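Local coordinates for lipoate-protein ligase 1 (Plasmodium falciparum, PDB 5T8U), which belongs to the lipoate-protein ligase family and carries a ligase A/B-type catalytic domain, in whose pocket lipoic acid is bound, at residues N130-E135 against N209-E214; F121-N126 against T225-Q230; K137-G140 against I144-N147. One frame throughout, in Å; residues are numbered along the deposited sequence.

Interaction 1 of 3, residues N130-E135 against N209-E214; sequences NHFNIE and NNITCE
Phe-132 meets Ile-211 through the face of its ring. The methyl CG2 of Ile-211 presses on the half of the ring next to CD1, with 3.3 Å between Ile-211 CG2 and Phe-132 CD1 and 3.5 Å between that methyl and Phe-132 CE1, a tight fit. The two side chains run at about a right angle. Ile-211 presents CG2 because CG1 is turned between the backbone N and the carbonyl carbon (chi1 46°), so that CG2 stands beside the N. On the other face of the ring lies CB of the preceding residue, His-131, 3.6 Å above the plane, and the phenyl is thus sandwiched. Ala-219 and Asn-215 of helix 213-227 also touch it. The carbonyl O of Phe-132 lies beside the side-chain amide of Asn-209, 3.7 Å from Asn-209 CG. At Asn-133 the backbone leaves the helical conformation with positive phi. The chain then returns with Ile-134, whose backbone is hydrogen-bonded to Leu-128. The CG1-CD1 arm of Ile-134 slides past Asn-209 in the opposite direction, with Ile-134 CD1 4.1 Å from Asn-209 CG. Chemically, the contact is mixed: Phe-132 and Ile-211 supply the apolar packing, while the Asn-209 amide places a polar group against both the arm of Ile-134 and the carbonyl of Phe-132, where the chain leaves helix 117-132.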
loop_
_atom_site.group_PDB
_atom_site.type_symbol
_atom_site.label_atom_id
_atom_site.label_comp_id
_atom_site.label_asym_id
_atom_site.label_seq_id
_atom_site.Cartn_x
_atom_site.Cartn_y
_atom_site.Cartn_z
ATOM N N ASN A 130 4.400 -0.989 24.790
ATOM C CA ASN A 130 3.682 -0.606 26.001
ATOM C C ASN A 130 2.616 -1.628 26.368
ATOM O O ASN A 130 2.465 -1.982 27.544
ATOM C CB ASN A 130 3.053 0.775 25.821
ATOM C CG ASN A 130 4.085 1.873 25.691
ATOM O OD1 ASN A 130 5.238 1.707 26.087
ATOM N ND2 ASN A 130 3.674 3.009 25.140
ATOM N N HIS A 131 1.864 -2.117 25.382
ATOM C CA HIS A 131 0.680 -2.915 25.666
ATOM C C HIS A 131 0.908 -4.414 25.543
ATOM O O HIS A 131 0.021 -5.188 25.921
ATOM C CB HIS A 131 -0.464 -2.497 24.737
ATOM C CG HIS A 131 -0.843 -1.057 24.869
ATOM N ND1 HIS A 131 0.041 -0.030 24.619
ATOM C CD2 HIS A 131 -2.006 -0.469 25.235
ATOM C CE1 HIS A 131 -0.562 1.128 24.821
ATOM N NE2 HIS A 131 -1.806 0.889 25.195
ATOM N N PHE A 132 2.061 -4.850 25.027
ATOM C CA PHE A 132 2.317 -6.277 24.890
ATOM C C PHE A 132 3.770 -6.645 25.172
ATOM O O PHE A 132 4.141 -7.812 24.995
ATOM C CB PHE A 132 1.916 -6.746 23.486
ATOM C CG PHE A 132 0.546 -6.288 23.071
ATOM C CD1 PHE A 132 -0.585 -6.943 23.524
ATOM C CD2 PHE A 132 0.391 -5.189 22.242
ATOM C CE1 PHE A 132 -1.849 -6.518 23.148
ATOM C CE2 PHE A 132 -0.868 -4.760 21.863
ATOM C CZ PHE A 132 -1.988 -5.427 22.316
ATOM N N ASN A 133 4.594 -5.695 25.613
ATOM C CA ASN A 133 6.000 -5.949 25.933
ATOM C C ASN A 133 6.701 -6.683 24.793
ATOM O O ASN A 133 7.556 -7.547 25.010
ATOM C CB ASN A 133 6.131 -6.722 27.245
ATOM C CG ASN A 133 7.371 -6.331 28.025
ATOM O OD1 ASN A 133 7.431 -5.250 28.612
ATOM N ND2 ASN A 133 8.371 -7.205 28.033
ATOM N N ILE A 134 6.337 -6.334 23.564
ATOM C CA ILE A 134 6.955 -6.886 22.365
ATOM C C ILE A 134 7.932 -5.844 21.837
ATOM O O ILE A 134 7.522 -4.800 21.316
ATOM C CB ILE A 134 5.905 -7.264 21.311
ATOM C CG1 ILE A 134 5.137 -8.508 21.765
ATOM C CG2 ILE A 134 6.561 -7.513 19.949
ATOM C CD1 ILE A 134 3.936 -8.852 20.906
ATOM N N GLU A 135 9.225 -6.124 21.973
ATOM C CA GLU A 135 10.266 -5.219 21.499
ATOM C C GLU A 135 10.466 -5.447 20.005
ATOM O O GLU A 135 11.050 -6.455 19.595
ATOM C CB GLU A 135 11.556 -5.444 22.282
ATOM C CG GLU A 135 11.538 -4.816 23.667
ATOM C CD GLU A 135 12.480 -5.504 24.636
ATOM O OE1 GLU A 135 13.594 -5.883 24.217
ATOM O OE2 GLU A 135 12.103 -5.673 25.816
ATOM N N ASN A 209 2.832 -13.834 22.172
ATOM C CA ASN A 209 1.872 -13.302 23.133
ATOM C C ASN A 209 0.498 -13.897 22.852
ATOM O O ASN A 209 0.302 -14.644 21.890
ATOM C CB ASN A 209 1.830 -11.771 23.079
ATOM C CG ASN A 209 2.740 -11.123 24.103
ATOM O OD1 ASN A 209 3.904 -10.839 23.823
ATOM N ND2 ASN A 209 2.210 -10.881 25.299
ATOM N N ASN A 210 -0.458 -13.554 23.717
ATOM C CA ASN A 210 -1.853 -13.972 23.592
ATOM C C ASN A 210 -2.707 -12.876 22.969
ATOM O O ASN A 210 -3.853 -12.657 23.370
ATOM C CB ASN A 210 -2.404 -14.368 24.958
ATOM C CG ASN A 210 -2.344 -13.231 25.967
ATOM O OD1 ASN A 210 -2.383 -12.056 25.600
ATOM N ND2 ASN A 210 -2.243 -13.578 27.245
ATOM N N ILE A 211 -2.157 -12.165 21.988
ATOM C CA ILE A 211 -2.822 -11.014 21.390
ATOM C C ILE A 211 -4.058 -11.446 20.615
ATOM O O ILE A 211 -4.245 -12.632 20.321
ATOM C CB ILE A 211 -1.866 -10.237 20.466
ATOM C CG1 ILE A 211 -1.104 -11.207 19.566
ATOM C CG2 ILE A 211 -0.914 -9.389 21.282
ATOM C CD1 ILE A 211 -0.578 -10.582 18.332
ATOM N N THR A 212 -4.903 -10.474 20.283
ATOM C CA THR A 212 -6.064 -10.675 19.430
ATOM C C THR A 212 -6.172 -9.480 18.493
ATOM O O THR A 212 -5.528 -8.447 18.693
ATOM C CB THR A 212 -7.357 -10.824 20.245
ATOM O OG1 THR A 212 -7.835 -9.530 20.630
ATOM C CG2 THR A 212 -7.118 -11.656 21.498
ATOM N N CYS A 213 -6.996 -9.627 17.454
ATOM C CA CYS A 213 -7.251 -8.507 16.552
ATOM C C CYS A 213 -7.874 -7.338 17.303
ATOM O O CYS A 213 -7.466 -6.183 17.131
ATOM C CB CYS A 213 -8.155 -8.958 15.405
ATOM S SG CYS A 213 -7.444 -10.265 14.372
ATOM N N GLU A 214 -8.868 -7.620 18.148
ATOM C CA GLU A 214 -9.500 -6.565 18.933
ATOM C C GLU A 214 -8.518 -5.948 19.921
ATOM O O GLU A 214 -8.454 -4.721 20.062
ATOM C CB GLU A 214 -10.722 -7.125 19.660
ATOM C CG GLU A 214 -11.890 -7.430 18.734
ATOM C CD GLU A 214 -12.807 -8.513 19.270
ATOM O OE1 GLU A 214 -12.348 -9.338 20.087
ATOM O OE2 GLU A 214 -13.991 -8.538 18.872
#

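Interaction 2 of 3, residues F121-N126 against T225-Q230; sequences FLIILN and TKFYEQ
Ile-123 and Phe-227 form the centre of this contact through a CH-pi interaction. CG1 of Ile-123 lies 3.9 Å from the centroid of the Phe-227 ring and 27° off its normal, displaced toward the rim, which brings it within 3.5 Å of Phe-227 CG. The isoleucine arm crosses the aromatic side chain at about a right angle and carries its terminal CD1 on to Phe-227 CD1 at 3.6 Å. With CG anti to the backbone N (chi1 177°), Phe-227 reaches out from the last turn of its helix toward helix 117-132. Purely apolar packing completes the interface. CD2 of Leu-122 comes up to the edge of the same ring, near its plane, 4.1 Å from Phe-227 CE2, so one phenyl receives an isoleucine on its face and a leucine at its rim. CD1 of Ile-123 also meets Tyr-228 CE2 at 3.9 Å, approaching obliquely. Between the two aromatics themselves, CD1 of Phe-227 stands 3.5 Å above the centre of the Tyr-228 ring. The Tyr-228 hydroxyl is hydrogen-bonded to Asn-112 ND2. Helix 117-132 packs further along helix 213-227 through Ile-123, on Leu-220 and Phe-224. Another side of it rests, through Phe-121, Ile-124 and Leu-125, on Ile-144 of strand 143-145; Ile-124 also touches Leu-220.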
loop_
_atom_site.group_PDB
_atom_site.type_symbol
_atom_site.label_atom_id
_atom_site.label_comp_id
_atom_site.label_asym_id
_atom_site.label_seq_id
_atom_site.Cartn_x
_atom_site.Cartn_y
_atom_site.Cartn_z
ATOM N N PHE A 121 5.134 4.360 12.228
ATOM C CA PHE A 121 5.856 3.210 12.763
ATOM C C PHE A 121 6.152 3.377 14.247
ATOM O O PHE A 121 6.228 2.384 14.978
ATOM C CB PHE A 121 7.157 2.990 11.988
ATOM C CG PHE A 121 6.973 2.268 10.681
ATOM C CD1 PHE A 121 6.463 0.981 10.655
ATOM C CD2 PHE A 121 7.330 2.866 9.483
ATOM C CE1 PHE A 121 6.297 0.308 9.459
ATOM C CE2 PHE A 121 7.169 2.195 8.280
ATOM C CZ PHE A 121 6.651 0.914 8.269
ATOM N N LEU A 122 6.323 4.615 14.715
ATOM C CA LEU A 122 6.551 4.831 16.141
ATOM C C LEU A 122 5.279 4.588 16.943
ATOM O O LEU A 122 5.338 4.074 18.064
ATOM C CB LEU A 122 7.075 6.246 16.388
ATOM C CG LEU A 122 7.333 6.602 17.858
ATOM C CD1 LEU A 122 8.336 5.645 18.489
ATOM C CD2 LEU A 122 7.812 8.039 17.993
ATOM N N ILE A 123 4.122 4.961 16.394
ATOM C CA ILE A 123 2.859 4.642 17.051
ATOM C C ILE A 123 2.707 3.134 17.179
ATOM O O ILE A 123 2.336 2.619 18.243
ATOM C CB ILE A 123 1.680 5.270 16.283
ATOM C CG1 ILE A 123 1.768 6.798 16.333
ATOM C CG2 ILE A 123 0.340 4.794 16.857
ATOM C CD1 ILE A 123 0.771 7.506 15.435
ATOM N N ILE A 124 3.008 2.399 16.108
ATOM C CA ILE A 124 2.865 0.946 16.152
ATOM C C ILE A 124 3.839 0.345 17.163
ATOM O O ILE A 124 3.452 -0.458 18.023
ATOM C CB ILE A 124 3.056 0.349 14.745
ATOM C CG1 ILE A 124 2.030 0.957 13.779
ATOM C CG2 ILE A 124 2.912 -1.171 14.784
ATOM C CD1 ILE A 124 2.195 0.534 12.338
ATOM N N LEU A 125 5.113 0.732 17.084
ATOM C CA LEU A 125 6.106 0.197 18.012
ATOM C C LEU A 125 5.731 0.500 19.458
ATOM O O LEU A 125 5.846 -0.366 20.333
ATOM C CB LEU A 125 7.487 0.764 17.683
ATOM C CG LEU A 125 8.068 0.363 16.324
ATOM C CD1 LEU A 125 9.299 1.196 16.002
ATOM C CD2 LEU A 125 8.405 -1.116 16.295
ATOM N N ASN A 126 5.285 1.729 19.730
ATOM C CA ASN A 126 4.825 2.068 21.073
ATOM C C ASN A 126 3.658 1.184 21.490
ATOM O O ASN A 126 3.565 0.776 22.654
ATOM C CB ASN A 126 4.427 3.543 21.138
ATOM C CG ASN A 126 5.622 4.475 21.074
ATOM O OD1 ASN A 126 6.750 4.081 21.374
ATOM N ND2 ASN A 126 5.378 5.724 20.693
ATOM N N THR A 225 -4.229 8.085 19.339
ATOM C CA THR A 225 -4.773 9.280 19.976
ATOM C C THR A 225 -3.759 9.896 20.932
ATOM O O THR A 225 -3.532 11.112 20.923
ATOM C CB THR A 225 -6.064 8.925 20.718
ATOM O OG1 THR A 225 -6.945 8.218 19.834
ATOM C CG2 THR A 225 -6.762 10.178 21.225
ATOM N N LYS A 226 -3.134 9.063 21.766
ATOM C CA LYS A 226 -2.141 9.562 22.710
ATOM C C LYS A 226 -0.963 10.196 21.985
ATOM O O LYS A 226 -0.449 11.237 22.412
ATOM C CB LYS A 226 -1.668 8.427 23.616
ATOM C CG LYS A 226 -0.454 8.764 24.465
ATOM C CD LYS A 226 -0.242 7.718 25.548
ATOM C CE LYS A 226 1.233 7.414 25.754
ATOM N NZ LYS A 226 1.433 6.283 26.702
ATOM N N PHE A 227 -0.516 9.583 20.887
ATOM C CA PHE A 227 0.584 10.163 20.126
ATOM C C PHE A 227 0.230 11.560 19.642
ATOM O O PHE A 227 1.064 12.471 19.696
ATOM C CB PHE A 227 0.950 9.269 18.941
ATOM C CG PHE A 227 2.031 9.846 18.063
ATOM C CD1 PHE A 227 1.710 10.664 16.991
ATOM C CD2 PHE A 227 3.367 9.579 18.318
ATOM C CE1 PHE A 227 2.701 11.200 16.186
ATOM C CE2 PHE A 227 4.362 10.112 17.515
ATOM C CZ PHE A 227 4.027 10.924 16.449
ATOM N N TYR A 228 -1.000 11.753 19.168
ATOM C CA TYR A 228 -1.409 13.065 18.682
ATOM C C TYR A 228 -2.046 13.931 19.764
ATOM O O TYR A 228 -2.646 14.961 19.441
ATOM C CB TYR A 228 -2.362 12.915 17.495
ATOM C CG TYR A 228 -1.677 12.376 16.259
ATOM C CD1 TYR A 228 -0.651 13.084 15.644
ATOM C CD2 TYR A 228 -2.053 11.160 15.707
ATOM C CE1 TYR A 228 -0.020 12.594 14.518
ATOM C CE2 TYR A 228 -1.429 10.665 14.583
ATOM C CZ TYR A 228 -0.415 11.384 13.992
ATOM O OH TYR A 228 0.203 10.883 12.869
ATOM N N GLU A 229 -1.918 13.547 21.036
ATOM C CA GLU A 229 -2.380 14.362 22.153
ATOM C C GLU A 229 -1.226 14.885 23.007
ATOM O O GLU A 229 -1.439 15.286 24.155
ATOM C CB GLU A 229 -3.359 13.564 23.016
ATOM C CG GLU A 229 -4.818 13.776 22.652
ATOM C CD GLU A 229 -5.752 12.922 23.486
ATOM O OE1 GLU A 229 -5.253 12.051 24.228
ATOM O OE2 GLU A 229 -6.982 13.123 23.402
ATOM N N GLN A 230 -0.005 14.900 22.464
ATOM C CA GLN A 230 1.148 15.356 23.235
ATOM C C GLN A 230 1.026 16.833 23.594
ATOM O O GLN A 230 1.115 17.210 24.768
ATOM C CB GLN A 230 2.438 15.107 22.451
ATOM C CG GLN A 230 2.969 13.688 22.536
ATOM C CD GLN A 230 4.383 13.572 21.999
ATOM O OE1 GLN A 230 5.319 14.146 22.556
ATOM N NE2 GLN A 230 4.545 12.834 20.907
#

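Interaction 3 of 3, residues K137-G140 against I144-N147; sequences KTQG and ITVN
Two backbone hydrogen bonds tie Lys-137 to Thr-145 as an antiparallel hydrogen-bonded pair. Lys-137 N donates to Thr-145 O at 2.8 Å, with the donor tilted 20° from the carbonyl plane. In the return bond, Thr-145 N reaches Lys-137 O at 2.7 Å and approaches nearly in line with the carbonyl. That oxygen is shared: Thr-145 OG1 adds a weak bond to Lys-137 O at 3.4 Å, and Ile-144 CA makes a CA-H...O contact with it, also at 3.4 Å. The weak bond follows from the placing of OG1 between the backbone N and the carbonyl carbon (chi1 63°), on the side of its own N and within weak reach of the same oxygen. The neighbouring couple, Thr-138 with Ile-144, is a non-hydrogen-bonded pair with their CA atoms 4.3 Å apart. The Thr-138 hydroxyl is hydrogen-bonded to Asp-143 O, at the start of the partner strand. Packing on the face that holds Lys-137 and Thr-145 is made by Gln-139, whose extended side chain crosses Thr-145 at about a right angle and lays the flat of its amide over a methyl. Thr-145 CG2 is 3.6 Å from Gln-139 CD and almost equally far from both terminal atoms of the amide. Ile-144 projects from the other face, and its backbone bonds to Cys-151 continue the pairing into strand 150-159. The arrangement is a short beta hairpin at the border of the eight-stranded mixed sheet. Its turn includes Asn-142 of the lipoic acid pocket, and the Gln-139 side chain lies about 9 Å from the ligand.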
loop_
_atom_site.group_PDB
_atom_site.type_symbol
_atom_site.label_atom_id
_atom_site.label_comp_id
_atom_site.label_asym_id
_atom_site.label_seq_id
_atom_site.Cartn_x
_atom_site.Cartn_y
_atom_site.Cartn_z
ATOM N N LYS A 137 11.533 -3.936 16.010
ATOM C CA LYS A 137 12.395 -3.043 15.254
ATOM C C LYS A 137 11.831 -2.875 13.851
ATOM O O LYS A 137 11.152 -3.764 13.328
ATOM C CB LYS A 137 13.830 -3.586 15.175
ATOM C CG LYS A 137 14.850 -2.594 14.633
ATOM C CD LYS A 137 16.247 -3.202 14.564
ATOM C CE LYS A 137 17.250 -2.224 13.968
ATOM N NZ LYS A 137 18.657 -2.554 14.332
ATOM N N THR A 138 12.109 -1.724 13.245
ATOM C CA THR A 138 11.766 -1.481 11.851
ATOM C C THR A 138 13.000 -1.799 11.010
ATOM O O THR A 138 14.076 -1.238 11.239
ATOM C CB THR A 138 11.281 -0.043 11.633
ATOM O OG1 THR A 138 10.620 0.055 10.365
ATOM C CG2 THR A 138 12.424 0.973 11.685
ATOM N N GLN A 139 12.850 -2.732 10.069
ATOM C CA GLN A 139 13.997 -3.215 9.308
ATOM C C GLN A 139 14.346 -2.261 8.172
ATOM O O GLN A 139 15.476 -1.769 8.082
ATOM C CB GLN A 139 13.710 -4.618 8.766
ATOM C CG GLN A 139 14.956 -5.449 8.501
ATOM C CD GLN A 139 14.635 -6.888 8.135
ATOM O OE1 GLN A 139 15.315 -7.815 8.573
ATOM N NE2 GLN A 139 13.598 -7.080 7.326
ATOM N N GLY A 140 13.383 -1.992 7.293
ATOM C CA GLY A 140 13.585 -1.062 6.200
ATOM C C GLY A 140 12.557 0.048 6.211
ATOM O O GLY A 140 11.998 0.374 7.260
ATOM N N ILE A 144 8.448 -4.290 9.684
ATOM C CA ILE A 144 8.641 -4.364 11.126
ATOM C C ILE A 144 9.023 -5.796 11.470
ATOM O O ILE A 144 8.316 -6.740 11.094
ATOM C CB ILE A 144 7.381 -3.943 11.906
ATOM C CG1 ILE A 144 6.897 -2.561 11.454
ATOM C CG2 ILE A 144 7.661 -3.945 13.409
ATOM C CD1 ILE A 144 5.551 -2.162 12.037
ATOM N N THR A 145 10.139 -5.955 12.170
ATOM C CA THR A 145 10.583 -7.251 12.652
ATOM C C THR A 145 10.510 -7.294 14.172
ATOM O O THR A 145 10.532 -6.262 14.848
ATOM C CB THR A 145 12.016 -7.550 12.192
ATOM O OG1 THR A 145 12.915 -6.590 12.760
ATOM C CG2 THR A 145 12.116 -7.504 10.669
ATOM N N VAL A 146 10.411 -8.510 14.703
ATOM C CA VAL A 146 10.428 -8.743 16.138
ATOM C C VAL A 146 11.663 -9.531 16.560
ATOM O O VAL A 146 12.242 -9.267 17.616
ATOM C CB VAL A 146 9.134 -9.455 16.594
ATOM C CG1 VAL A 146 9.055 -10.873 16.036
ATOM C CG2 VAL A 146 9.036 -9.456 18.112
ATOM N N ASN A 147 12.076 -10.500 15.749
ATOM C CA ASN A 147 13.319 -11.239 15.951
ATOM C C ASN A 147 14.025 -11.397 14.611
ATOM O O ASN A 147 14.455 -12.487 14.227
ATOM C CB ASN A 147 13.059 -12.601 16.593
ATOM C CG ASN A 147 12.753 -12.501 18.073
ATOM O OD1 ASN A 147 13.215 -11.587 18.755
ATOM N ND2 ASN A 147 11.976 -13.453 18.579
#

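Overall arrangement
The three contacts lie 15 to 17 Å apart, centre to centre. Interactions 1 and 2 both involve helices 117-132 and 213-227, at opposite ends of the pair: interaction 2 joins 121-126 to 225-230, and interaction 1 joins 130-135 to 209-214 through the loop leading into helix 213-227. Along the chain, interaction 2 spans interaction 1, which in turn spans the local hairpin of interaction 3. That hairpin is the next element after helix 117-132. Val-146 packs on Ile-134, linking interaction 3 to interaction 1, while Ile-144 meets the helix of interaction 2. The contacts thus join two helices and tie helix 117-132 to the border hairpin, whose turn contributes Asn-142 to the lipoic acid pocket.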